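Local atomic coordinates of retinol dehydratase (Spodoptera frugiperda, PDB entry 1FMJ), a protein that converts retinol to anhydroretinol, a dehydration carried out on a sulfotransferase fold and probably by way of a sulfated intermediate. Residues 70-75 with 192-197; 186-191 with 317-322; 198-203 with 308-313. All coordinates share one frame; numbering follows the deposited sequence.

Contact 1. Residues 70-75 with 192-197; sequences SYQRSG and VSSFHH. With A3P (adenosine-3'-5'-diphosphate), chain G; RTL (retinol), chain H.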
loop_
_atom_site.group_PDB
_atom_site.type_symbol
_atom_site.label_atom_id
_atom_site.label_comp_id
_atom_site.label_asym_id
_atom_site.label_seq_id
_atom_site.Cartn_x
_atom_site.Cartn_y
_atom_site.Cartn_z
ATOM N N SER A 70 3.087 0.147 4.850
ATOM C CA SER A 70 4.067 -0.344 3.893
ATOM C C SER A 70 4.088 0.528 2.671
ATOM O O SER A 70 3.199 1.359 2.479
ATOM C CB SER A 70 3.656 -1.731 3.410
ATOM O OG SER A 70 2.437 -1.607 2.689
ATOM N N TYR A 71 5.110 0.349 1.841
ATOM C CA TYR A 71 5.111 1.050 0.575
ATOM C C TYR A 71 4.239 0.039 -0.189
ATOM O O TYR A 71 4.408 -1.170 -0.015
ATOM C CB TYR A 71 6.486 1.122 -0.073
ATOM C CG TYR A 71 6.359 1.772 -1.424
ATOM C CD1 TYR A 71 6.276 3.158 -1.543
ATOM C CD2 TYR A 71 6.133 1.001 -2.561
ATOM C CE1 TYR A 71 5.954 3.761 -2.759
ATOM C CE2 TYR A 71 5.809 1.589 -3.775
ATOM C CZ TYR A 71 5.713 2.968 -3.865
ATOM O OH TYR A 71 5.301 3.538 -5.044
ATOM N N GLN A 72 3.320 0.507 -1.019
ATOM C CA GLN A 72 2.414 -0.407 -1.720
ATOM C C GLN A 72 3.029 -1.585 -2.471
ATOM O O GLN A 72 4.130 -1.494 -3.013
ATOM C CB GLN A 72 1.506 0.366 -2.681
ATOM C CG GLN A 72 2.237 1.106 -3.800
ATOM C CD GLN A 72 1.316 1.422 -4.976
ATOM O OE1 GLN A 72 1.428 0.823 -6.051
ATOM N NE2 GLN A 72 0.395 2.356 -4.772
ATOM N N ARG A 73 2.282 -2.689 -2.483
ATOM C CA ARG A 73 2.655 -3.926 -3.166
ATOM C C ARG A 73 3.811 -4.644 -2.490
ATOM O O ARG A 73 4.559 -5.374 -3.130
ATOM C CB ARG A 73 2.994 -3.628 -4.637
ATOM C CG ARG A 73 1.889 -2.865 -5.368
ATOM C CD ARG A 73 0.524 -3.533 -5.204
ATOM N NE ARG A 73 0.347 -4.720 -6.046
ATOM C CZ ARG A 73 -0.662 -5.572 -5.913
ATOM N NH1 ARG A 73 -1.565 -5.364 -4.972
ATOM N NH2 ARG A 73 -0.796 -6.611 -6.733
ATOM N N SER A 74 3.935 -4.441 -1.185
ATOM C CA SER A 74 5.004 -5.056 -0.413
ATOM C C SER A 74 4.533 -6.168 0.506
ATOM O O SER A 74 5.317 -6.678 1.303
ATOM C CB SER A 74 5.714 -3.994 0.425
ATOM O OG SER A 74 6.311 -3.018 -0.402
ATOM N N GLY A 75 3.260 -6.534 0.414
ATOM C CA GLY A 75 2.740 -7.597 1.267
ATOM C C GLY A 75 1.727 -7.158 2.316
ATOM O O GLY A 75 1.517 -7.840 3.318
ATOM N N VAL A 192 7.637 -3.894 -10.273
ATOM C CA VAL A 192 6.886 -4.766 -11.181
ATOM C C VAL A 192 5.445 -4.920 -10.683
ATOM O O VAL A 192 4.500 -4.803 -11.457
ATOM C CB VAL A 192 7.532 -6.170 -11.296
ATOM C CG1 VAL A 192 6.611 -7.122 -12.090
ATOM C CG2 VAL A 192 8.853 -6.064 -12.007
ATOM N N SER A 193 5.270 -5.162 -9.391
ATOM C CA SER A 193 3.918 -5.326 -8.869
ATOM C C SER A 193 3.133 -4.018 -8.939
ATOM O O SER A 193 1.921 -4.025 -9.164
ATOM C CB SER A 193 3.935 -5.840 -7.427
ATOM O OG SER A 193 2.608 -6.102 -6.982
ATOM N N SER A 194 3.822 -2.898 -8.738
ATOM C CA SER A 194 3.170 -1.599 -8.793
ATOM C C SER A 194 2.779 -1.296 -10.238
ATOM O O SER A 194 1.753 -0.677 -10.495
ATOM C CB SER A 194 4.100 -0.513 -8.246
ATOM O OG SER A 194 4.299 -0.677 -6.851
ATOM N N PHE A 195 3.605 -1.742 -11.180
ATOM C CA PHE A 195 3.322 -1.533 -12.592
ATOM C C PHE A 195 1.980 -2.191 -12.918
ATOM O O PHE A 195 1.083 -1.539 -13.445
ATOM C CB PHE A 195 4.440 -2.147 -13.447
ATOM C CG PHE A 195 4.094 -2.285 -14.916
ATOM C CD1 PHE A 195 3.947 -1.164 -15.729
ATOM C CD2 PHE A 195 3.943 -3.545 -15.487
ATOM C CE1 PHE A 195 3.659 -1.299 -17.094
ATOM C CE2 PHE A 195 3.656 -3.691 -16.849
ATOM C CZ PHE A 195 3.516 -2.564 -17.651
ATOM N N HIS A 196 1.854 -3.476 -12.586
ATOM C CA HIS A 196 0.638 -4.240 -12.845
ATOM C C HIS A 196 -0.577 -3.711 -12.130
ATOM O O HIS A 196 -1.690 -3.761 -12.658
ATOM C CB HIS A 196 0.838 -5.699 -12.460
ATOM C CG HIS A 196 1.587 -6.486 -13.482
ATOM N ND1 HIS A 196 1.022 -6.872 -14.679
ATOM C CD2 HIS A 196 2.860 -6.946 -13.498
ATOM C CE1 HIS A 196 1.917 -7.538 -15.387
ATOM N NE2 HIS A 196 3.040 -7.595 -14.693
ATOM N N HIS A 197 -0.365 -3.235 -10.909
ATOM C CA HIS A 197 -1.440 -2.674 -10.115
ATOM C C HIS A 197 -1.945 -1.382 -10.756
ATOM O O HIS A 197 -3.143 -1.081 -10.694
ATOM C CB HIS A 197 -0.940 -2.412 -8.697
ATOM C CG HIS A 197 -1.938 -1.732 -7.814
ATOM N ND1 HIS A 197 -1.982 -0.362 -7.660
ATOM C CD2 HIS A 197 -2.923 -2.231 -7.033
ATOM C CE1 HIS A 197 -2.954 -0.047 -6.822
ATOM N NE2 HIS A 197 -3.540 -1.163 -6.427
HETATM P P1 A3P G . 2.919 -9.636 -6.903
HETATM O O1P A3P G . 2.406 -8.549 -7.755
HETATM O O2P A3P G . 2.227 -10.912 -7.177
HETATM O O3P A3P G . 4.368 -9.803 -7.099
HETATM P P2 A3P G . 0.068 -5.477 -1.236
HETATM O O4P A3P G . -0.937 -6.275 -0.516
HETATM O O5P A3P G . 0.879 -4.680 -0.291
HETATM O O6P A3P G . -0.606 -4.598 -2.235
HETATM O "O5'" A3P G . 1.039 -6.456 -2.007
HETATM C "C5'" A3P G . 0.568 -7.342 -3.009
HETATM C "C4'" A3P G . 1.644 -8.363 -3.390
HETATM O "O4'" A3P G . 1.557 -9.474 -2.453
HETATM C "C3'" A3P G . 1.408 -8.976 -4.771
HETATM O "O3'" A3P G . 2.692 -9.250 -5.378
HETATM C "C2'" A3P G . 0.550 -10.174 -4.420
HETATM O "O2'" A3P G . 0.325 -11.157 -5.426
HETATM C "C1'" A3P G . 1.276 -10.675 -3.181
HETATM N N9 A3P G . 0.455 -11.581 -2.369
HETATM C C8 A3P G . -0.854 -11.436 -1.936
HETATM N N7 A3P G . -1.310 -12.427 -1.218
HETATM C C5 A3P G . -0.236 -13.305 -1.160
HETATM C C6 A3P G . -0.042 -14.587 -0.537
HETATM N N6 A3P G . -0.990 -15.206 0.174
HETATM N N1 A3P G . 1.197 -15.209 -0.680
HETATM C C2 A3P G . 2.198 -14.606 -1.401
HETATM N N3 A3P G . 2.133 -13.396 -2.037
HETATM C C4 A3P G . 0.880 -12.797 -1.875
HETATM C C1 RTL H . -10.385 4.527 -9.677
HETATM C C2 RTL H . -10.611 5.886 -10.414
HETATM C C3 RTL H . -11.453 6.868 -9.608
HETATM C C4 RTL H . -12.170 6.793 -8.262
HETATM C C5 RTL H . -11.851 5.403 -7.705
HETATM C C6 RTL H . -11.078 4.377 -8.270
HETATM C C7 RTL H . -10.847 3.073 -7.594
HETATM C C8 RTL H . -9.898 2.863 -6.635
HETATM C C9 RTL H . -9.661 1.579 -5.963
HETATM C C10 RTL H . -8.658 1.530 -5.011
HETATM C C11 RTL H . -8.186 0.404 -4.177
HETATM C C12 RTL H . -6.815 0.299 -4.198
HETATM C C13 RTL H . -5.812 -0.596 -3.584
HETATM C C14 RTL H . -4.448 -0.669 -3.635
HETATM C C15 RTL H . -3.660 0.011 -2.594
HETATM O O1 RTL H . -3.440 -0.788 -1.510
HETATM C C16 RTL H . -8.844 4.508 -9.625
HETATM C C17 RTL H . -10.844 3.500 -10.725
HETATM C C18 RTL H . -12.558 5.226 -6.352
HETATM C C19 RTL H . -10.516 0.351 -6.331
HETATM C C20 RTL H . -6.595 -1.616 -2.740
HETATM O O HOH W 1 0.142 1.101 -8.652
HETATM O O HOH W 2 0.481 -6.405 -9.198
#
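The guanidinium of R73 is sandwiched: CB and CD2 of H197 lie over one face, and C5' of adenosine-3'-5'-diphosphate lies over the other, towards its rim. At the H197 ring, water 1 and retinol C13 sit in plane at the edge, and NE2 of H197 sits doubtfully close to retinol C14. S194 OG lies at the edge of the Y71 ring, though its own hydrogen bond goes back to V190 O. Bends at chi2 (-51°) and chi3 (-77°) fold the R73 chain so that NE reaches S193 OG at 2.8 Å. That bond is far from straight (136°), the serine oxygen lying tilted out of the guanidinium plane. The same S193 OG donates to O1P of the nucleotide's 3'-phosphate at 2.6 Å, so one hydroxyl joins the arginine to the ligand. R73 NH1 adds a weak bond to O6P of the 5'-phosphate, and NH2 also binds F310 O. Water 1 ties Q72 OE1 to S194 O and H197 ND1, a water-mediated link beside the direct R73-S193 bond. With G75 N gripping O5' and O5P, this is the P-loop-like 5'-phosphate-binding loop of the sulfotransferase fold, set against the serine that binds the 3'-phosphate.

Contact 2. Residues 186-191 with 317-322; sequences DPRDVA and GCWRDY. With HG (mercury (II) ion), chain E.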
loop_
_atom_site.group_PDB
_atom_site.type_symbol
_atom_site.label_atom_id
_atom_site.label_comp_id
_atom_site.label_asym_id
_atom_site.label_seq_id
_atom_site.Cartn_x
_atom_site.Cartn_y
_atom_site.Cartn_z
ATOM N N ASP A 186 11.774 -6.189 -1.750
ATOM C CA ASP A 186 12.780 -5.801 -2.741
ATOM C C ASP A 186 12.104 -4.776 -3.650
ATOM O O ASP A 186 11.056 -5.058 -4.217
ATOM C CB ASP A 186 13.191 -7.027 -3.557
ATOM C CG ASP A 186 14.354 -6.757 -4.488
ATOM O OD1 ASP A 186 14.344 -5.736 -5.215
ATOM O OD2 ASP A 186 15.285 -7.584 -4.486
ATOM N N PRO A 187 12.705 -3.584 -3.810
ATOM C CA PRO A 187 12.178 -2.493 -4.640
ATOM C C PRO A 187 11.892 -2.876 -6.095
ATOM O O PRO A 187 10.960 -2.357 -6.718
ATOM C CB PRO A 187 13.271 -1.423 -4.561
ATOM C CG PRO A 187 14.063 -1.782 -3.364
ATOM C CD PRO A 187 14.064 -3.265 -3.340
ATOM N N ARG A 188 12.705 -3.767 -6.641
ATOM C CA ARG A 188 12.534 -4.172 -8.028
ATOM C C ARG A 188 11.241 -4.944 -8.274
ATOM O O ARG A 188 10.572 -4.720 -9.283
ATOM C CB ARG A 188 13.768 -4.948 -8.480
ATOM C CG ARG A 188 14.994 -4.040 -8.536
ATOM C CD ARG A 188 16.291 -4.813 -8.550
ATOM N NE ARG A 188 16.441 -5.614 -7.348
ATOM C CZ ARG A 188 17.549 -6.265 -7.023
ATOM N NH1 ARG A 188 18.606 -6.208 -7.819
ATOM N NH2 ARG A 188 17.597 -6.971 -5.902
ATOM N N ASP A 189 10.880 -5.829 -7.348
ATOM C CA ASP A 189 9.638 -6.595 -7.455
ATOM C C ASP A 189 8.441 -5.701 -7.122
ATOM O O ASP A 189 7.332 -5.914 -7.610
ATOM C CB ASP A 189 9.653 -7.791 -6.498
ATOM C CG ASP A 189 10.608 -8.872 -6.937
ATOM O OD1 ASP A 189 10.729 -9.077 -8.165
ATOM O OD2 ASP A 189 11.217 -9.531 -6.058
ATOM N N VAL A 190 8.671 -4.725 -6.249
ATOM C CA VAL A 190 7.644 -3.769 -5.866
ATOM C C VAL A 190 7.289 -2.957 -7.115
ATOM O O VAL A 190 6.119 -2.660 -7.375
ATOM C CB VAL A 190 8.166 -2.794 -4.761
ATOM C CG1 VAL A 190 7.192 -1.654 -4.566
ATOM C CG2 VAL A 190 8.357 -3.538 -3.441
ATOM N N ALA A 191 8.313 -2.596 -7.882
ATOM C CA ALA A 191 8.116 -1.815 -9.100
ATOM C C ALA A 191 7.280 -2.626 -10.088
ATOM O O ALA A 191 6.325 -2.112 -10.665
ATOM C CB ALA A 191 9.462 -1.452 -9.717
ATOM N N GLY A 317 11.731 -12.240 -6.748
ATOM C CA GLY A 317 12.754 -12.380 -7.772
ATOM C C GLY A 317 12.284 -12.355 -9.219
ATOM O O GLY A 317 13.097 -12.516 -10.137
ATOM N N CYS A 318 10.991 -12.145 -9.445
ATOM C CA CYS A 318 10.482 -12.116 -10.814
ATOM C C CYS A 318 10.921 -10.863 -11.560
ATOM O O CYS A 318 10.751 -10.770 -12.778
ATOM C CB CYS A 318 8.957 -12.207 -10.826
ATOM S SG CYS A 318 8.302 -13.791 -10.242
ATOM N N TRP A 319 11.483 -9.898 -10.834
ATOM C CA TRP A 319 11.931 -8.669 -11.469
ATOM C C TRP A 319 12.933 -8.978 -12.585
ATOM O O TRP A 319 13.053 -8.218 -13.549
ATOM C CB TRP A 319 12.571 -7.722 -10.451
ATOM C CG TRP A 319 13.830 -8.250 -9.838
ATOM C CD1 TRP A 319 13.938 -9.021 -8.712
ATOM C CD2 TRP A 319 15.166 -8.053 -10.319
ATOM N NE1 TRP A 319 15.257 -9.310 -8.461
ATOM C CE2 TRP A 319 16.034 -8.730 -9.431
ATOM C CE3 TRP A 319 15.716 -7.373 -11.415
ATOM C CZ2 TRP A 319 17.426 -8.743 -9.602
ATOM C CZ3 TRP A 319 17.102 -7.386 -11.586
ATOM C CH2 TRP A 319 17.940 -8.068 -10.680
ATOM N N ARG A 320 13.638 -10.096 -12.463
ATOM C CA ARG A 320 14.621 -10.481 -13.478
ATOM C C ARG A 320 13.997 -10.696 -14.864
ATOM O O ARG A 320 14.693 -10.621 -15.885
ATOM C CB ARG A 320 15.369 -11.743 -13.041
ATOM C CG ARG A 320 16.265 -11.530 -11.821
ATOM C CD ARG A 320 17.203 -12.703 -11.616
ATOM N NE ARG A 320 18.190 -12.472 -10.560
ATOM C CZ ARG A 320 19.175 -11.577 -10.622
ATOM N NH1 ARG A 320 19.318 -10.804 -11.691
ATOM N NH2 ARG A 320 20.042 -11.474 -9.623
ATOM N N ASP A 321 12.692 -10.958 -14.898
ATOM C CA ASP A 321 11.991 -11.159 -16.167
ATOM C C ASP A 321 11.531 -9.841 -16.761
ATOM O O ASP A 321 11.022 -9.815 -17.880
ATOM C CB ASP A 321 10.756 -12.044 -15.991
ATOM C CG ASP A 321 11.099 -13.448 -15.565
ATOM O OD1 ASP A 321 11.974 -14.058 -16.211
ATOM O OD2 ASP A 321 10.486 -13.946 -14.590
ATOM N N TYR A 322 11.717 -8.750 -16.020
ATOM C CA TYR A 322 11.287 -7.427 -16.468
ATOM C C TYR A 322 12.390 -6.393 -16.671
ATOM O O TYR A 322 12.169 -5.375 -17.319
ATOM C CB TYR A 322 10.275 -6.839 -15.481
ATOM C CG TYR A 322 8.945 -7.541 -15.425
ATOM C CD1 TYR A 322 8.802 -8.757 -14.768
ATOM C CD2 TYR A 322 7.814 -6.966 -16.006
ATOM C CE1 TYR A 322 7.562 -9.385 -14.682
ATOM C CE2 TYR A 322 6.576 -7.583 -15.933
ATOM C CZ TYR A 322 6.450 -8.791 -15.268
ATOM O OH TYR A 322 5.214 -9.398 -15.184
HETATM HG HG HG E . 9.483 -15.520 -11.871
#
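The first turn of helix 187-200 meets, through R188 and D189, the 3-10 turn 318-321, which directly follows the RKGxxG sequence that sulfotransferases use for the 3'-phosphate. R188 and W319 lie side by side and point the same way. The guanidinium is stacked on the indole with its plane tilted by only 15°, R188 NH1 coming within 3.3 Å of W319 CZ2, while R188 CD makes a CH-pi contact 3.8 Å from the centroid of the six-membered ring of W319. CG of R320 rests over the opposite face of the indole. W319 takes the chi1 position between its backbone N and carbonyl carbon (65°), which stands the ring up against the arginine chain. D189 OD1 lies at the ring edge and accepts from W319 N at 2.9 Å; OD2 takes a straighter bond (169°) from G317 N at 2.8 Å. On the next residue of the turn, C318 SG holds a mercury ion at 2.6 Å, one of the heavy atoms of this derivative. D186, the N-cap, accepts from R188 N, and R188 grips its carboxylate side-on, NE to D186 OD1 and R188 NH2 to D186 OD2 at 2.8 Å. The arginine is thus fixed flat by a two-bond salt bridge at its rim and by the indole on its face, while the buried D189 carboxylate has backbone N-H donors on both oxygens, which probably favours its charged form.

Contact 3. Residues 198-203 with 308-313; sequences ARLLYL and EHFIRK. With A3P (adenosine-3'-5'-diphosphate), chain G; RTL (retinol), chain H.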
loop_
_atom_site.group_PDB
_atom_site.type_symbol
_atom_site.label_atom_id
_atom_site.label_comp_id
_atom_site.label_asym_id
_atom_site.label_seq_id
_atom_site.Cartn_x
_atom_site.Cartn_y
_atom_site.Cartn_z
ATOM N N ALA A 198 -1.038 -0.624 -11.373
ATOM C CA ALA A 198 -1.429 0.622 -12.027
ATOM C C ALA A 198 -2.257 0.257 -13.258
ATOM O O ALA A 198 -3.204 0.956 -13.616
ATOM C CB ALA A 198 -0.206 1.430 -12.423
ATOM N N ARG A 199 -1.896 -0.846 -13.901
ATOM C CA ARG A 199 -2.637 -1.319 -15.067
ATOM C C ARG A 199 -4.039 -1.750 -14.627
ATOM O O ARG A 199 -5.029 -1.463 -15.296
ATOM C CB ARG A 199 -1.914 -2.507 -15.711
ATOM C CG ARG A 199 -0.739 -2.140 -16.620
ATOM C CD ARG A 199 -1.093 -2.399 -18.078
ATOM N NE ARG A 199 0.053 -2.238 -18.972
ATOM C CZ ARG A 199 0.497 -1.073 -19.437
ATOM N NH1 ARG A 199 -0.108 0.059 -19.107
ATOM N NH2 ARG A 199 1.566 -1.045 -20.219
ATOM N N LEU A 200 -4.110 -2.431 -13.488
ATOM C CA LEU A 200 -5.373 -2.920 -12.939
ATOM C C LEU A 200 -6.443 -1.837 -12.790
ATOM O O LEU A 200 -7.606 -2.052 -13.136
ATOM C CB LEU A 200 -5.130 -3.566 -11.572
ATOM C CG LEU A 200 -6.340 -4.031 -10.748
ATOM C CD1 LEU A 200 -6.904 -5.328 -11.325
ATOM C CD2 LEU A 200 -5.929 -4.259 -9.300
ATOM N N LEU A 201 -6.046 -0.677 -12.271
ATOM C CA LEU A 201 -6.977 0.419 -12.039
ATOM C C LEU A 201 -6.991 1.486 -13.126
ATOM O O LEU A 201 -7.532 2.574 -12.921
ATOM C CB LEU A 201 -6.673 1.059 -10.681
ATOM C CG LEU A 201 -6.585 0.030 -9.548
ATOM C CD1 LEU A 201 -6.222 0.709 -8.215
ATOM C CD2 LEU A 201 -7.913 -0.704 -9.440
ATOM N N TYR A 202 -6.397 1.169 -14.275
ATOM C CA TYR A 202 -6.346 2.093 -15.398
ATOM C C TYR A 202 -5.605 3.380 -15.053
ATOM O O TYR A 202 -5.952 4.442 -15.554
ATOM C CB TYR A 202 -7.765 2.446 -15.868
ATOM C CG TYR A 202 -8.558 1.276 -16.410
ATOM C CD1 TYR A 202 -9.565 0.669 -15.649
ATOM C CD2 TYR A 202 -8.280 0.752 -17.671
ATOM C CE1 TYR A 202 -10.271 -0.436 -16.138
ATOM C CE2 TYR A 202 -8.973 -0.346 -18.161
ATOM C CZ TYR A 202 -9.961 -0.936 -17.395
ATOM O OH TYR A 202 -10.618 -2.039 -17.885
ATOM N N LEU A 203 -4.586 3.286 -14.205
ATOM C CA LEU A 203 -3.815 4.461 -13.805
ATOM C C LEU A 203 -2.748 4.851 -14.826
ATOM O O LEU A 203 -2.355 6.019 -14.909
ATOM C CB LEU A 203 -3.134 4.218 -12.453
ATOM C CG LEU A 203 -4.015 3.815 -11.271
ATOM C CD1 LEU A 203 -3.155 3.676 -10.026
ATOM C CD2 LEU A 203 -5.101 4.846 -11.053
ATOM N N GLU A 308 -5.740 -8.445 -15.338
ATOM C CA GLU A 308 -5.014 -7.939 -14.177
ATOM C C GLU A 308 -5.786 -8.319 -12.929
ATOM O O GLU A 308 -7.015 -8.320 -12.929
ATOM C CB GLU A 308 -4.852 -6.420 -14.252
ATOM C CG GLU A 308 -3.770 -5.978 -15.211
ATOM C CD GLU A 308 -2.368 -6.242 -14.675
ATOM O OE1 GLU A 308 -2.221 -6.922 -13.631
ATOM O OE2 GLU A 308 -1.408 -5.764 -15.298
ATOM N N HIS A 309 -5.055 -8.643 -11.872
ATOM C CA HIS A 309 -5.656 -9.057 -10.620
ATOM C C HIS A 309 -4.926 -8.427 -9.438
ATOM O O HIS A 309 -3.730 -8.154 -9.516
ATOM C CB HIS A 309 -5.595 -10.584 -10.523
ATOM C CG HIS A 309 -6.333 -11.279 -11.626
ATOM N ND1 HIS A 309 -7.702 -11.453 -11.610
ATOM C CD2 HIS A 309 -5.905 -11.782 -12.808
ATOM C CE1 HIS A 309 -8.084 -12.033 -12.735
ATOM N NE2 HIS A 309 -7.012 -12.243 -13.479
ATOM N N PHE A 310 -5.658 -8.210 -8.350
ATOM C CA PHE A 310 -5.100 -7.629 -7.132
ATOM C C PHE A 310 -4.083 -8.595 -6.517
ATOM O O PHE A 310 -3.025 -8.183 -6.064
ATOM C CB PHE A 310 -6.220 -7.337 -6.134
ATOM C CG PHE A 310 -5.770 -6.543 -4.951
ATOM C CD1 PHE A 310 -5.298 -5.243 -5.115
ATOM C CD2 PHE A 310 -5.781 -7.101 -3.676
ATOM C CE1 PHE A 310 -4.839 -4.514 -4.022
ATOM C CE2 PHE A 310 -5.324 -6.379 -2.580
ATOM C CZ PHE A 310 -4.851 -5.081 -2.757
ATOM N N ILE A 311 -4.423 -9.880 -6.484
ATOM C CA ILE A 311 -3.520 -10.916 -5.983
ATOM C C ILE A 311 -3.057 -11.555 -7.294
ATOM O O ILE A 311 -3.800 -12.303 -7.930
ATOM C CB ILE A 311 -4.267 -11.913 -5.083
ATOM C CG1 ILE A 311 -4.769 -11.171 -3.835
ATOM C CG2 ILE A 311 -3.338 -13.055 -4.660
ATOM C CD1 ILE A 311 -5.546 -12.034 -2.873
ATOM N N ARG A 312 -1.820 -11.246 -7.679
ATOM C CA ARG A 312 -1.259 -11.644 -8.968
ATOM C C ARG A 312 -0.374 -12.882 -9.108
ATOM O O ARG A 312 -0.838 -13.918 -9.593
ATOM C CB ARG A 312 -0.530 -10.420 -9.533
ATOM C CG ARG A 312 -0.174 -10.440 -11.015
ATOM C CD ARG A 312 0.463 -9.104 -11.396
ATOM N NE ARG A 312 1.727 -8.901 -10.685
ATOM C CZ ARG A 312 2.897 -9.400 -11.075
ATOM N NH1 ARG A 312 2.970 -10.126 -12.183
ATOM N NH2 ARG A 312 3.988 -9.197 -10.344
ATOM N N LYS A 313 0.892 -12.765 -8.701
ATOM C CA LYS A 313 1.871 -13.847 -8.816
ATOM C C LYS A 313 2.318 -14.460 -7.489
ATOM O O LYS A 313 2.284 -15.675 -7.322
ATOM C CB LYS A 313 3.100 -13.333 -9.566
ATOM C CG LYS A 313 3.262 -13.841 -10.991
ATOM C CD LYS A 313 3.942 -15.199 -11.020
ATOM C CE LYS A 313 4.411 -15.571 -12.422
ATOM N NZ LYS A 313 3.290 -15.747 -13.405
HETATM P P1 A3P G . 2.919 -9.636 -6.903
HETATM O O1P A3P G . 2.406 -8.549 -7.755
HETATM O O2P A3P G . 2.227 -10.912 -7.177
HETATM O O3P A3P G . 4.368 -9.803 -7.099
HETATM P P2 A3P G . 0.068 -5.477 -1.236
HETATM O O4P A3P G . -0.937 -6.275 -0.516
HETATM O O5P A3P G . 0.879 -4.680 -0.291
HETATM O O6P A3P G . -0.606 -4.598 -2.235
HETATM O "O5'" A3P G . 1.039 -6.456 -2.007
HETATM C "C5'" A3P G . 0.568 -7.342 -3.009
HETATM C "C4'" A3P G . 1.644 -8.363 -3.390
HETATM O "O4'" A3P G . 1.557 -9.474 -2.453
HETATM C "C3'" A3P G . 1.408 -8.976 -4.771
HETATM O "O3'" A3P G . 2.692 -9.250 -5.378
HETATM C "C2'" A3P G . 0.550 -10.174 -4.420
HETATM O "O2'" A3P G . 0.325 -11.157 -5.426
HETATM C "C1'" A3P G . 1.276 -10.675 -3.181
HETATM N N9 A3P G . 0.455 -11.581 -2.369
HETATM C C8 A3P G . -0.854 -11.436 -1.936
HETATM N N7 A3P G . -1.310 -12.427 -1.218
HETATM C C5 A3P G . -0.236 -13.305 -1.160
HETATM C C6 A3P G . -0.042 -14.587 -0.537
HETATM N N6 A3P G . -0.990 -15.206 0.174
HETATM N N1 A3P G . 1.197 -15.209 -0.680
HETATM C C2 A3P G . 2.198 -14.606 -1.401
HETATM N N3 A3P G . 2.133 -13.396 -2.037
HETATM C C4 A3P G . 0.880 -12.797 -1.875
HETATM C C1 RTL H . -10.385 4.527 -9.677
HETATM C C2 RTL H . -10.611 5.886 -10.414
HETATM C C3 RTL H . -11.453 6.868 -9.608
HETATM C C4 RTL H . -12.170 6.793 -8.262
HETATM C C5 RTL H . -11.851 5.403 -7.705
HETATM C C6 RTL H . -11.078 4.377 -8.270
HETATM C C7 RTL H . -10.847 3.073 -7.594
HETATM C C8 RTL H . -9.898 2.863 -6.635
HETATM C C9 RTL H . -9.661 1.579 -5.963
HETATM C C10 RTL H . -8.658 1.530 -5.011
HETATM C C11 RTL H . -8.186 0.404 -4.177
HETATM C C12 RTL H . -6.815 0.299 -4.198
HETATM C C13 RTL H . -5.812 -0.596 -3.584
HETATM C C14 RTL H . -4.448 -0.669 -3.635
HETATM C C15 RTL H . -3.660 0.011 -2.594
HETATM O O1 RTL H . -3.440 -0.788 -1.510
HETATM C C16 RTL H . -8.844 4.508 -9.625
HETATM C C17 RTL H . -10.844 3.500 -10.725
HETATM C C18 RTL H . -12.558 5.226 -6.352
HETATM C C19 RTL H . -10.516 0.351 -6.331
HETATM C C20 RTL H . -6.595 -1.616 -2.740
#
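L200 carries the dense part of this contact, at the last turn of helix 187-200, and E308 and F310 receive it. With CG anti to its backbone N (chi1 174°), the leucine spreads its two methyls along segment 308-313: CD1 lies 3.4 Å from E308 O and 3.7 Å from E308 CB, and CD2 comes in at the edge of the F310 ring, 4.3 Å from CD1 of that phenylalanine. No hydrogen bond crosses between the segments, and the fit is one of aliphatic groups against backbone and ring. E308 is bent at chi2 (-73°), which turns its carboxylate back over the helix; OE2 touches R199 CB at 3.3 Å but is hydrogen-bonded to H196 ND1. The looser side is the one nearer solvent. R199 starts toward E308, then leads away to S208 O, its NE staying 5.3 Å from E308 OE2, so the opposite charges do not pair directly. H309, partly exposed, points away and bonds to E296. Beyond L200 the helix ends in a Schellman motif with Y202, at positive phi, as the C-prime residue. Both segments also face ligands: F310 CE1 lies 3.6 Å from retinol C20, L201 packs its methyls along the polyene, and L203 CD2 reaches the methyl C16. R312 NE donates to O1P of the nucleotide 3'-phosphate at 3.0 Å, and K313 N to O2P at 2.7 Å. The arrangement belongs to the sulfotransferase active site, where the loop carrying the 3'-phosphate-binding RKG sequence also lends a wall to the substrate pocket.

How the contacts relate
Helix 187-200, which follows strand 179-184 of the parallel sheet, supplies one segment to every contact: contact 2 at its start, contact 1 midway and contact 3 at its end. The centre of contact 1 lies about 10 Å from that of contact 2 and about 9 Å from that of contact 3, those two being about 15 Å apart. Along the chain the segments of contacts 1 and 2 alternate, contact 1 closes before contact 3 opens, and contact 3 falls between the segments of contact 2. H196 bridges all three, probably bonding to both Y322 and E308. One helix thus touches the phosphate loop and the 308-322 loop and probably helps to position nucleotide and retinol.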